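Local structure of D-glycero-D-manno-heptose 1-phosphate kinase (Bacteroides thetaiotaomicron, 3K85) at residues Y85-I88 / I89-Y92; K125-I128 / E129-L133; A144-I147 / E148-L152; D160-A163 / A164-G168. The protein probably uses ATP to phosphorylate D-glycero-D-manno-heptose 1-phosphate, as a member of the GHMP kinase family. One frame throughout, in Å; residues are numbered along the deposited sequence.

From the N terminus the four contacts come in series, none nested in or crossing another, and each closes only a turn or so of a single helix. Interaction 1 ends helix 79-91, interaction 2 ends helix 115-131, interaction 3 ends helix 137-151 and interaction 4 ends helix 159-166. All belong to the N-terminal domain of the GHMP kinase fold. Interaction 1 joins two of its neighbours: Ile-88 packs on Leu-131 and Leu-133 of interaction 2, while Arg-87 and Arg-90 form salt bridges with Glu-146 and Asp-151 of interaction 3. Interaction 3 in turn meets interaction 4 round Gln-161. Interactions 1 and 4 do not touch, their nearest atoms being about 11 Å apart.

Interaction 1. Residues Y85-I88 / I89-Y92; sequences YNRI and IRDY
Arg-87 reaches along the last turn of helix 79-91 to Asp-91, four residues on, and its side chain passes other groups on the way. Its CB starts out away from the following turn. CG stands anti to the backbone N (chi1 -159°), and a bend at chi2 (74°) brings the chain back. Arg-87 CD then lies 3.4 Å from NH2 of Arg-90. NE has a long, weak ion pair with Asp-151, whose carboxylate also forms a salt bridge with Arg-90 NH2, so a shared anion probably offsets the closeness of the two arginines. At the tip, Arg-87 NH1 makes the salt bridge to Asp-91 OD2 at 2.5 Å. The carboxylate comes to the guanidinium edge, but the two planes are almost perpendicular (88°), and Arg-87 NH1 also lies 2.9 Å from Asp-91 OD1. This is an i to i+4 salt bridge on a helix of the GHMP kinase N-terminal domain. NH2 turns to Glu-146 for a further salt bridge and makes a weak bond to water 1, which donates to Asp-91 OD2 at 2.7 Å. Another face of the same turn is apolar: Ile-89 lays CG1 over the ring of Tyr-85, 3.6 Å from its centroid, in a CH-pi contact. The Tyr-85 hydroxyl is bonded to Met-69 O and Lys-97 N, which should help keep that ring in place. Farther along, Ile-88 CG2 touches Tyr-92 CD2 at 4.0 Å, and Tyr-92 N donates to Ile-88 O at 3.2 Å as the chain leaves the helix.

Interaction 2. Residues K125-I128 / E129-L133; sequences KAFI and EWLSL
Phe-127 O receives the N-H of Leu-131 at 2.6 Å, almost straight at 177°, in the last turn of helix 115-131. The side chains of this pair run side by side, and Leu-131 CD1 comes to the edge of the Phe-127 ring. Trp-130 meets the same ring with its CD1 3.8 Å from Phe-127 CD1 and the planes 37° apart, so the pair is oblique. Leu-131 CD2 sits over one face of the indole, 3.4 Å above its plane. Phe-127 and Leu-131 also pack on helix 79-91, while Trp-130 touches strands 4-15 and 39-47. Beyond the helix the chain folds back through Ser-132, which has positive phi, and Leu-133 N donates to Ile-128 O at 3.2 Å, lying in the carbonyl plane on a lone pair. Leu-133 then crosses Ile-128 at about a right angle, with Leu-133 CD1 4.1 Å from Ile-128 CG1. Its CG is anti to the carbonyl carbon (chi1 -54°), a turn that carries CD1 over the backbone of Ile-128. Trimming Leu-133 to an alanine would probably open a gap beside the side chain and backbone of Ile-128, freeing the reversed chain to shift. The i to i+5 bond and the positive phi of Ser-132 make up a Schellman motif, with an apolar contact between Ile-128 and Leu-133 across it, at the C-terminal end of the helix.

Interaction 3. Residues A144-I147 / E148-L152; sequences AYEI and ERKDL
A CH-pi contact one helical turn apart, between Tyr-145 and Arg-149, lies near the C-terminal end of helix 137-151, on the side facing Gln-161 of helix 159-166. Arg-149 CG sits over the tyrosine face, 3.5 Å from the centroid of the Tyr-145 ring. A bent chain then brings the guanidinium round with its edge to the ring: Arg-149 NH1 is 3.3 Å from Tyr-145 CE1, and the planes stand 73° apart. Tyr-145 is placed for this because its CG lies anti to the backbone N (chi1 179°), which swings the ring toward the next turn. With a serine in place of Tyr-145 the aliphatic part of Arg-149 would probably lose its platform, leaving the guanidinium freer to turn. Beside it, Glu-148 has its carboxylate bonded to the hydroxyls of Ser-116 and Ser-117, tying this helix to helix 115-131. Farther on, Ile-147 CG2 packs on Leu-152 CD1 at 4.2 Å. Glu-146 O accepts two N-H groups, Lys-150 N at 3.1 Å and Asp-151 N at 3.2 Å, the first from above the carbonyl plane and the second nearly in line with C=O. That i to i+5 bond from Asp-151 marks a pi-type turn, a widening of the helix just before it ends.

Interaction 4. Residues D160-A163 / A164-G168; sequences DQYA and AAFGG
Tyr-162 and Phe-166, one turn apart near the end of helix 159-166, stand side by side and point the same way. Both carry CG anti to the carbonyl carbon (chi1 -74° and -76°), so the two rings leave the helix in matching directions. They meet at their near margins: Phe-166 CE2 comes to the edge of the tyrosine ring, close to its plane, and lies 3.5 Å from Tyr-162 CD1. The phenylalanine also turns an edge to the helix backbone, with Phe-166 CD2 3.0 Å from Tyr-162 O, which lies in the plane of the phenylalanine ring. That same Tyr-162 O accepts the N-H of Phe-166 at 2.9 Å. Outside the helix, Tyr-138 meets Phe-166 edge-to-face, and Val-182 of strand 179-185 and Ser-141 of helix 137-151 both touch the two rings, placing the pair between that strand and that helix. Elsewhere Ala-164 touches Thr-118 and Val-121 of helix 115-131, where its small CB is consistent with a close approach of the helices, and Asp-160, near the start of helix 159-166, forms a salt bridge with Arg-11 of strand 4-15. At the other end Gly-167 has positive phi, a conformation that favours glycine, and Gly-167 N donates to Ala-163 O at 2.9 Å. Between the two segments the contact is thus aromatic edge packing laid over main-chain bonds; with no charged pair joining them, its side-chain part probably rests on apolar packing and shape, while the polar main-chain atoms Tyr-162 O and Ala-163 O are satisfied by main-chain N-H groups at the helix end.

Interaction 1. Residues Y85-I88 / I89-Y92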
loop_
_atom_site.group_PDB
_atom_site.type_symbol
_atom_site.label_atom_id
_atom_site.label_comp_id
_atom_site.label_asym_id
_atom_site.label_seq_id
_atom_site.Cartn_x
_atom_site.Cartn_y
_atom_site.Cartn_z
ATOM N N TYR A 85 -12.019 -17.375 23.835
ATOM C CA TYR A 85 -13.388 -17.687 24.208
ATOM C C TYR A 85 -13.855 -16.874 25.423
ATOM O O TYR A 85 -14.979 -16.368 25.444
ATOM C CB TYR A 85 -13.529 -19.173 24.521
ATOM C CG TYR A 85 -14.894 -19.523 25.044
ATOM C CD1 TYR A 85 -15.990 -19.563 24.191
ATOM C CD2 TYR A 85 -15.109 -19.746 26.408
ATOM C CE1 TYR A 85 -17.269 -19.810 24.674
ATOM C CE2 TYR A 85 -16.387 -19.994 26.904
ATOM C CZ TYR A 85 -17.461 -20.020 26.033
ATOM O OH TYR A 85 -18.739 -20.222 26.502
ATOM N N ASN A 86 -13.003 -16.750 26.439
ATOM C CA ASN A 86 -13.391 -16.002 27.637
ATOM C C ASN A 86 -13.610 -14.519 27.328
ATOM O O ASN A 86 -14.660 -13.938 27.668
ATOM C CB ASN A 86 -12.334 -16.161 28.742
ATOM C CG ASN A 86 -12.303 -17.573 29.328
ATOM O OD1 ASN A 86 -13.310 -18.284 29.323
ATOM N ND2 ASN A 86 -11.151 -17.972 29.846
ATOM N N ARG A 87 -12.614 -13.925 26.671
ATOM C CA ARG A 87 -12.636 -12.522 26.288
ATOM C C ARG A 87 -13.885 -12.177 25.484
ATOM O O ARG A 87 -14.498 -11.137 25.721
ATOM C CB ARG A 87 -11.392 -12.194 25.460
ATOM C CG ARG A 87 -11.031 -10.715 25.408
ATOM C CD ARG A 87 -10.421 -10.252 26.728
ATOM N NE ARG A 87 -9.636 -9.033 26.555
ATOM C CZ ARG A 87 -10.168 -7.860 26.249
ATOM N NH1 ARG A 87 -11.484 -7.761 26.101
ATOM N NH2 ARG A 87 -9.389 -6.800 26.064
ATOM N N ILE A 88 -14.258 -13.043 24.537
ATOM C CA ILE A 88 -15.440 -12.808 23.703
ATOM C C ILE A 88 -16.721 -12.951 24.518
ATOM O O ILE A 88 -17.696 -12.219 24.301
ATOM C CB ILE A 88 -15.518 -13.790 22.463
ATOM C CG1 ILE A 88 -14.358 -13.538 21.490
ATOM C CG2 ILE A 88 -16.822 -13.575 21.702
ATOM C CD1 ILE A 88 -14.295 -12.113 20.973
ATOM N N ILE A 89 -16.736 -13.903 25.447
ATOM C CA ILE A 89 -17.928 -14.083 26.284
ATOM C C ILE A 89 -18.129 -12.838 27.145
ATOM O O ILE A 89 -19.257 -12.376 27.310
ATOM C CB ILE A 89 -17.819 -15.321 27.218
ATOM C CG1 ILE A 89 -17.775 -16.607 26.385
ATOM C CG2 ILE A 89 -19.022 -15.365 28.169
ATOM C CD1 ILE A 89 -19.051 -16.882 25.609
ATOM N N ARG A 90 -17.030 -12.297 27.674
ATOM C CA ARG A 90 -17.085 -11.103 28.507
ATOM C C ARG A 90 -17.439 -9.842 27.730
ATOM O O ARG A 90 -18.451 -9.194 28.006
ATOM C CB ARG A 90 -15.747 -10.869 29.212
ATOM C CG ARG A 90 -15.404 -11.901 30.251
ATOM C CD ARG A 90 -14.517 -11.281 31.298
ATOM N NE ARG A 90 -13.247 -10.834 30.748
ATOM C CZ ARG A 90 -12.260 -11.651 30.398
ATOM N NH1 ARG A 90 -12.402 -12.966 30.546
ATOM N NH2 ARG A 90 -11.128 -11.153 29.913
ATOM N N ASP A 91 -16.594 -9.495 26.765
ATOM C CA ASP A 91 -16.800 -8.304 25.957
ATOM C C ASP A 91 -18.178 -8.168 25.346
ATOM O O ASP A 91 -18.688 -7.062 25.199
ATOM C CB ASP A 91 -15.747 -8.227 24.857
ATOM C CG ASP A 91 -14.427 -7.704 25.369
ATOM O OD1 ASP A 91 -14.344 -7.411 26.583
ATOM O OD2 ASP A 91 -13.479 -7.584 24.566
ATOM N N TYR A 92 -18.795 -9.283 24.994
ATOM C CA TYR A 92 -20.112 -9.214 24.395
ATOM C C TYR A 92 -21.231 -9.698 25.321
ATOM O O TYR A 92 -22.397 -9.781 24.909
ATOM C CB TYR A 92 -20.084 -9.968 23.055
ATOM C CG TYR A 92 -19.142 -9.290 22.088
ATOM C CD1 TYR A 92 -19.539 -8.139 21.401
ATOM C CD2 TYR A 92 -17.812 -9.700 21.973
ATOM C CE1 TYR A 92 -18.641 -7.407 20.634
ATOM C CE2 TYR A 92 -16.901 -8.974 21.209
ATOM C CZ TYR A 92 -17.324 -7.825 20.546
ATOM O OH TYR A 92 -16.435 -7.062 19.828
HETATM O O HOH W 1 -11.818 -5.515 24.501
#

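Interaction 2. Residues K125-I128 / E129-L133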
loop_
_atom_site.group_PDB
_atom_site.type_symbol
_atom_site.label_atom_id
_atom_site.label_comp_id
_atom_site.label_asym_id
_atom_site.label_seq_id
_atom_site.Cartn_x
_atom_site.Cartn_y
_atom_site.Cartn_z
ATOM N N LYS A 125 -10.842 -14.583 14.464
ATOM C CA LYS A 125 -11.540 -14.524 13.197
ATOM C C LYS A 125 -12.649 -15.564 13.125
ATOM O O LYS A 125 -13.738 -15.281 12.608
ATOM C CB LYS A 125 -10.560 -14.701 12.037
ATOM C CG LYS A 125 -10.266 -13.408 11.287
ATOM C CD LYS A 125 -11.563 -12.822 10.721
ATOM C CE LYS A 125 -11.301 -11.662 9.782
ATOM N NZ LYS A 125 -10.397 -10.665 10.414
ATOM N N ALA A 126 -12.400 -16.764 13.648
ATOM C CA ALA A 126 -13.442 -17.784 13.608
ATOM C C ALA A 126 -14.617 -17.299 14.445
ATOM O O ALA A 126 -15.758 -17.370 14.000
ATOM C CB ALA A 126 -12.923 -19.109 14.143
ATOM N N PHE A 127 -14.340 -16.790 15.647
ATOM C CA PHE A 127 -15.412 -16.282 16.507
ATOM C C PHE A 127 -16.145 -15.108 15.854
ATOM O O PHE A 127 -17.383 -15.062 15.868
ATOM C CB PHE A 127 -14.868 -15.871 17.889
ATOM C CG PHE A 127 -14.735 -17.027 18.854
ATOM C CD1 PHE A 127 -15.863 -17.582 19.459
ATOM C CD2 PHE A 127 -13.489 -17.584 19.134
ATOM C CE1 PHE A 127 -15.745 -18.674 20.327
ATOM C CE2 PHE A 127 -13.365 -18.671 19.993
ATOM C CZ PHE A 127 -14.497 -19.216 20.591
ATOM N N ILE A 128 -15.395 -14.174 15.271
ATOM C CA ILE A 128 -16.015 -13.022 14.611
ATOM C C ILE A 128 -16.964 -13.496 13.507
ATOM O O ILE A 128 -18.113 -13.053 13.423
ATOM C CB ILE A 128 -14.947 -12.096 13.992
ATOM C CG1 ILE A 128 -14.047 -11.538 15.097
ATOM C CG2 ILE A 128 -15.623 -10.990 13.183
ATOM C CD1 ILE A 128 -12.821 -10.790 14.597
ATOM N N GLU A 129 -16.477 -14.398 12.659
ATOM C CA GLU A 129 -17.282 -14.963 11.573
ATOM C C GLU A 129 -18.496 -15.678 12.178
ATOM O O GLU A 129 -19.638 -15.500 11.751
ATOM C CB GLU A 129 -16.430 -15.967 10.789
ATOM C CG GLU A 129 -17.077 -16.519 9.542
ATOM C CD GLU A 129 -17.424 -15.436 8.545
ATOM O OE1 GLU A 129 -16.581 -14.536 8.325
ATOM O OE2 GLU A 129 -18.539 -15.493 7.977
ATOM N N TRP A 130 -18.212 -16.494 13.182
ATOM C CA TRP A 130 -19.199 -17.274 13.926
ATOM C C TRP A 130 -20.312 -16.377 14.516
ATOM O O TRP A 130 -21.491 -16.537 14.196
ATOM C CB TRP A 130 -18.419 -18.035 15.021
ATOM C CG TRP A 130 -19.145 -18.785 16.127
ATOM C CD1 TRP A 130 -18.615 -19.137 17.354
ATOM C CD2 TRP A 130 -20.473 -19.308 16.108
ATOM N NE1 TRP A 130 -19.531 -19.841 18.087
ATOM C CE2 TRP A 130 -20.680 -19.963 17.349
ATOM C CE3 TRP A 130 -21.509 -19.292 15.170
ATOM C CZ2 TRP A 130 -21.887 -20.591 17.669
ATOM C CZ3 TRP A 130 -22.711 -19.919 15.488
ATOM C CH2 TRP A 130 -22.887 -20.558 16.728
ATOM N N LEU A 131 -19.931 -15.407 15.341
ATOM C CA LEU A 131 -20.919 -14.552 15.999
ATOM C C LEU A 131 -21.164 -13.159 15.391
ATOM O O LEU A 131 -21.647 -12.262 16.084
ATOM C CB LEU A 131 -20.528 -14.406 17.472
ATOM C CG LEU A 131 -20.008 -15.702 18.118
ATOM C CD1 LEU A 131 -19.281 -15.386 19.408
ATOM C CD2 LEU A 131 -21.148 -16.658 18.356
ATOM N N SER A 132 -20.851 -12.985 14.108
ATOM C CA SER A 132 -21.036 -11.696 13.432
ATOM C C SER A 132 -20.637 -10.518 14.321
ATOM O O SER A 132 -21.384 -9.547 14.452
ATOM C CB SER A 132 -22.492 -11.521 13.000
ATOM O OG SER A 132 -22.884 -12.538 12.095
ATOM N N LEU A 133 -19.456 -10.611 14.924
ATOM C CA LEU A 133 -18.952 -9.567 15.810
ATOM C C LEU A 133 -18.473 -8.334 15.048
ATOM O O LEU A 133 -17.874 -8.441 13.983
ATOM C CB LEU A 133 -17.798 -10.116 16.654
ATOM C CG LEU A 133 -18.094 -11.388 17.455
ATOM C CD1 LEU A 133 -16.820 -11.885 18.088
ATOM C CD2 LEU A 133 -19.144 -11.101 18.513
#

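Interaction 3. Residues A144-I147 / E148-L152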
loop_
_atom_site.group_PDB
_atom_site.type_symbol
_atom_site.label_atom_id
_atom_site.label_comp_id
_atom_site.label_asym_id
_atom_site.label_seq_id
_atom_site.Cartn_x
_atom_site.Cartn_y
_atom_site.Cartn_z
ATOM N N ALA A 144 -6.339 -8.883 20.086
ATOM C CA ALA A 144 -5.447 -10.032 20.116
ATOM C C ALA A 144 -4.245 -9.748 21.004
ATOM O O ALA A 144 -3.799 -10.616 21.756
ATOM C CB ALA A 144 -4.986 -10.384 18.697
ATOM N N TYR A 145 -3.719 -8.531 20.904
ATOM C CA TYR A 145 -2.573 -8.127 21.703
ATOM C C TYR A 145 -2.978 -8.121 23.167
ATOM O O TYR A 145 -2.198 -8.505 24.039
ATOM C CB TYR A 145 -2.117 -6.724 21.315
ATOM C CG TYR A 145 -0.938 -6.213 22.112
ATOM C CD1 TYR A 145 0.361 -6.616 21.806
ATOM C CD2 TYR A 145 -1.120 -5.309 23.161
ATOM C CE1 TYR A 145 1.460 -6.125 22.522
ATOM C CE2 TYR A 145 -0.033 -4.812 23.890
ATOM C CZ TYR A 145 1.256 -5.220 23.564
ATOM O OH TYR A 145 2.338 -4.713 24.262
ATOM N N GLU A 146 -4.203 -7.686 23.435
ATOM C CA GLU A 146 -4.679 -7.628 24.804
ATOM C C GLU A 146 -4.939 -8.994 25.426
ATOM O O GLU A 146 -4.638 -9.199 26.606
ATOM C CB GLU A 146 -5.923 -6.743 24.894
ATOM C CG GLU A 146 -5.560 -5.275 25.070
ATOM C CD GLU A 146 -6.764 -4.365 25.105
ATOM O OE1 GLU A 146 -7.727 -4.680 25.837
ATOM O OE2 GLU A 146 -6.740 -3.326 24.408
ATOM N N ILE A 147 -5.476 -9.932 24.648
ATOM C CA ILE A 147 -5.740 -11.265 25.174
ATOM C C ILE A 147 -4.431 -11.968 25.484
ATOM O O ILE A 147 -4.250 -12.537 26.558
ATOM C CB ILE A 147 -6.495 -12.141 24.170
ATOM C CG1 ILE A 147 -7.918 -11.636 23.986
ATOM C CG2 ILE A 147 -6.518 -13.584 24.656
ATOM C CD1 ILE A 147 -8.643 -12.330 22.840
ATOM N N GLU A 148 -3.512 -11.914 24.531
ATOM C CA GLU A 148 -2.225 -12.575 24.670
ATOM C C GLU A 148 -1.296 -11.930 25.693
ATOM O O GLU A 148 -0.804 -12.592 26.600
ATOM C CB GLU A 148 -1.560 -12.635 23.292
ATOM C CG GLU A 148 -0.120 -13.120 23.254
ATOM C CD GLU A 148 0.337 -13.433 21.828
ATOM O OE1 GLU A 148 -0.181 -12.791 20.881
ATOM O OE2 GLU A 148 1.219 -14.307 21.654
ATOM N N ARG A 149 -1.073 -10.632 25.548
ATOM C CA ARG A 149 -0.177 -9.897 26.426
ATOM C C ARG A 149 -0.659 -9.633 27.857
ATOM O O ARG A 149 0.138 -9.718 28.789
ATOM C CB ARG A 149 0.209 -8.583 25.741
ATOM C CG ARG A 149 0.956 -8.792 24.419
ATOM C CD ARG A 149 2.408 -9.191 24.670
ATOM N NE ARG A 149 2.868 -10.299 23.830
ATOM C CZ ARG A 149 2.964 -10.261 22.505
ATOM N NH1 ARG A 149 2.626 -9.167 21.844
ATOM N NH2 ARG A 149 3.419 -11.314 21.838
ATOM N N LYS A 150 -1.940 -9.315 28.037
ATOM C CA LYS A 150 -2.471 -9.047 29.373
ATOM C C LYS A 150 -3.150 -10.289 29.959
ATOM O O LYS A 150 -2.627 -10.912 30.884
ATOM C CB LYS A 150 -3.490 -7.893 29.349
ATOM C CG LYS A 150 -3.091 -6.633 28.561
ATOM C CD LYS A 150 -1.803 -5.954 29.044
ATOM C CE LYS A 150 -1.559 -4.661 28.250
ATOM N NZ LYS A 150 -0.254 -3.966 28.507
ATOM N N ASP A 151 -4.313 -10.640 29.414
ATOM C CA ASP A 151 -5.092 -11.795 29.863
ATOM C C ASP A 151 -4.306 -13.080 30.105
ATOM O O ASP A 151 -4.652 -13.865 30.990
ATOM C CB ASP A 151 -6.201 -12.084 28.863
ATOM C CG ASP A 151 -7.299 -11.059 28.910
ATOM O OD1 ASP A 151 -7.014 -9.909 29.313
ATOM O OD2 ASP A 151 -8.445 -11.397 28.537
ATOM N N LEU A 152 -3.258 -13.302 29.321
ATOM C CA LEU A 152 -2.449 -14.508 29.458
ATOM C C LEU A 152 -1.030 -14.221 29.943
ATOM O O LEU A 152 -0.221 -15.140 30.085
ATOM C CB LEU A 152 -2.406 -15.254 28.118
ATOM C CG LEU A 152 -3.750 -15.753 27.584
ATOM C CD1 LEU A 152 -3.570 -16.239 26.164
ATOM C CD2 LEU A 152 -4.286 -16.872 28.461
#

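Interaction 4. Residues D160-A163 / A164-G168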
loop_
_atom_site.group_PDB
_atom_site.type_symbol
_atom_site.label_atom_id
_atom_site.label_comp_id
_atom_site.label_asym_id
_atom_site.label_seq_id
_atom_site.Cartn_x
_atom_site.Cartn_y
_atom_site.Cartn_z
ATOM N N ASP A 160 3.450 -8.752 15.372
ATOM C CA ASP A 160 2.809 -10.037 15.086
ATOM C C ASP A 160 1.293 -10.009 14.995
ATOM O O ASP A 160 0.716 -10.551 14.056
ATOM C CB ASP A 160 3.203 -11.084 16.134
ATOM C CG ASP A 160 4.686 -11.368 16.144
ATOM O OD1 ASP A 160 5.426 -10.746 15.341
ATOM O OD2 ASP A 160 5.111 -12.214 16.961
ATOM N N GLN A 161 0.634 -9.402 15.968
ATOM C CA GLN A 161 -0.823 -9.364 15.918
ATOM C C GLN A 161 -1.334 -8.628 14.677
ATOM O O GLN A 161 -2.256 -9.086 13.997
ATOM C CB GLN A 161 -1.402 -8.696 17.173
ATOM C CG GLN A 161 -1.311 -9.535 18.448
ATOM C CD GLN A 161 0.048 -9.456 19.127
ATOM O OE1 GLN A 161 1.022 -8.967 18.561
ATOM N NE2 GLN A 161 0.111 -9.949 20.359
ATOM N N TYR A 162 -0.719 -7.489 14.380
ATOM C CA TYR A 162 -1.145 -6.680 13.246
ATOM C C TYR A 162 -0.849 -7.324 11.898
ATOM O O TYR A 162 -1.659 -7.225 10.967
ATOM C CB TYR A 162 -0.503 -5.290 13.334
ATOM C CG TYR A 162 -1.124 -4.413 14.399
ATOM C CD1 TYR A 162 -2.199 -3.580 14.095
ATOM C CD2 TYR A 162 -0.694 -4.478 15.724
ATOM C CE1 TYR A 162 -2.839 -2.835 15.085
ATOM C CE2 TYR A 162 -1.336 -3.734 16.730
ATOM C CZ TYR A 162 -2.408 -2.922 16.400
ATOM O OH TYR A 162 -3.094 -2.235 17.383
ATOM N N ALA A 163 0.306 -7.980 11.782
ATOM C CA ALA A 163 0.658 -8.627 10.527
ATOM C C ALA A 163 -0.388 -9.702 10.212
ATOM O O ALA A 163 -0.932 -9.760 9.107
ATOM C CB ALA A 163 2.043 -9.243 10.622
ATOM N N ALA A 164 -0.704 -10.525 11.200
ATOM C CA ALA A 164 -1.667 -11.595 10.996
ATOM C C ALA A 164 -3.035 -11.113 10.531
ATOM O O ALA A 164 -3.623 -11.694 9.615
ATOM C CB ALA A 164 -1.812 -12.416 12.276
ATOM N N ALA A 165 -3.546 -10.056 11.157
ATOM C CA ALA A 165 -4.864 -9.537 10.808
ATOM C C ALA A 165 -4.921 -8.714 9.520
ATOM O O ALA A 165 -5.936 -8.732 8.814
ATOM C CB ALA A 165 -5.431 -8.709 11.984
ATOM N N PHE A 166 -3.840 -7.997 9.221
ATOM C CA PHE A 166 -3.788 -7.151 8.029
ATOM C C PHE A 166 -3.336 -7.844 6.749
ATOM O O PHE A 166 -3.981 -7.679 5.716
ATOM C CB PHE A 166 -2.924 -5.918 8.308
ATOM C CG PHE A 166 -3.619 -4.887 9.156
ATOM C CD1 PHE A 166 -4.260 -3.790 8.568
ATOM C CD2 PHE A 166 -3.668 -5.028 10.547
ATOM C CE1 PHE A 166 -4.935 -2.847 9.354
ATOM C CE2 PHE A 166 -4.339 -4.095 11.340
ATOM C CZ PHE A 166 -4.976 -2.998 10.743
ATOM N N GLY A 167 -2.240 -8.604 6.811
ATOM C CA GLY A 167 -1.748 -9.311 5.636
ATOM C C GLY A 167 -0.963 -8.452 4.663
ATOM O O GLY A 167 -1.098 -7.221 4.665
ATOM N N GLY A 168 -0.138 -9.105 3.840
ATOM C CA GLY A 168 0.681 -8.422 2.841
ATOM C C GLY A 168 1.968 -7.796 3.367
ATOM O O GLY A 168 2.477 -8.207 4.407
#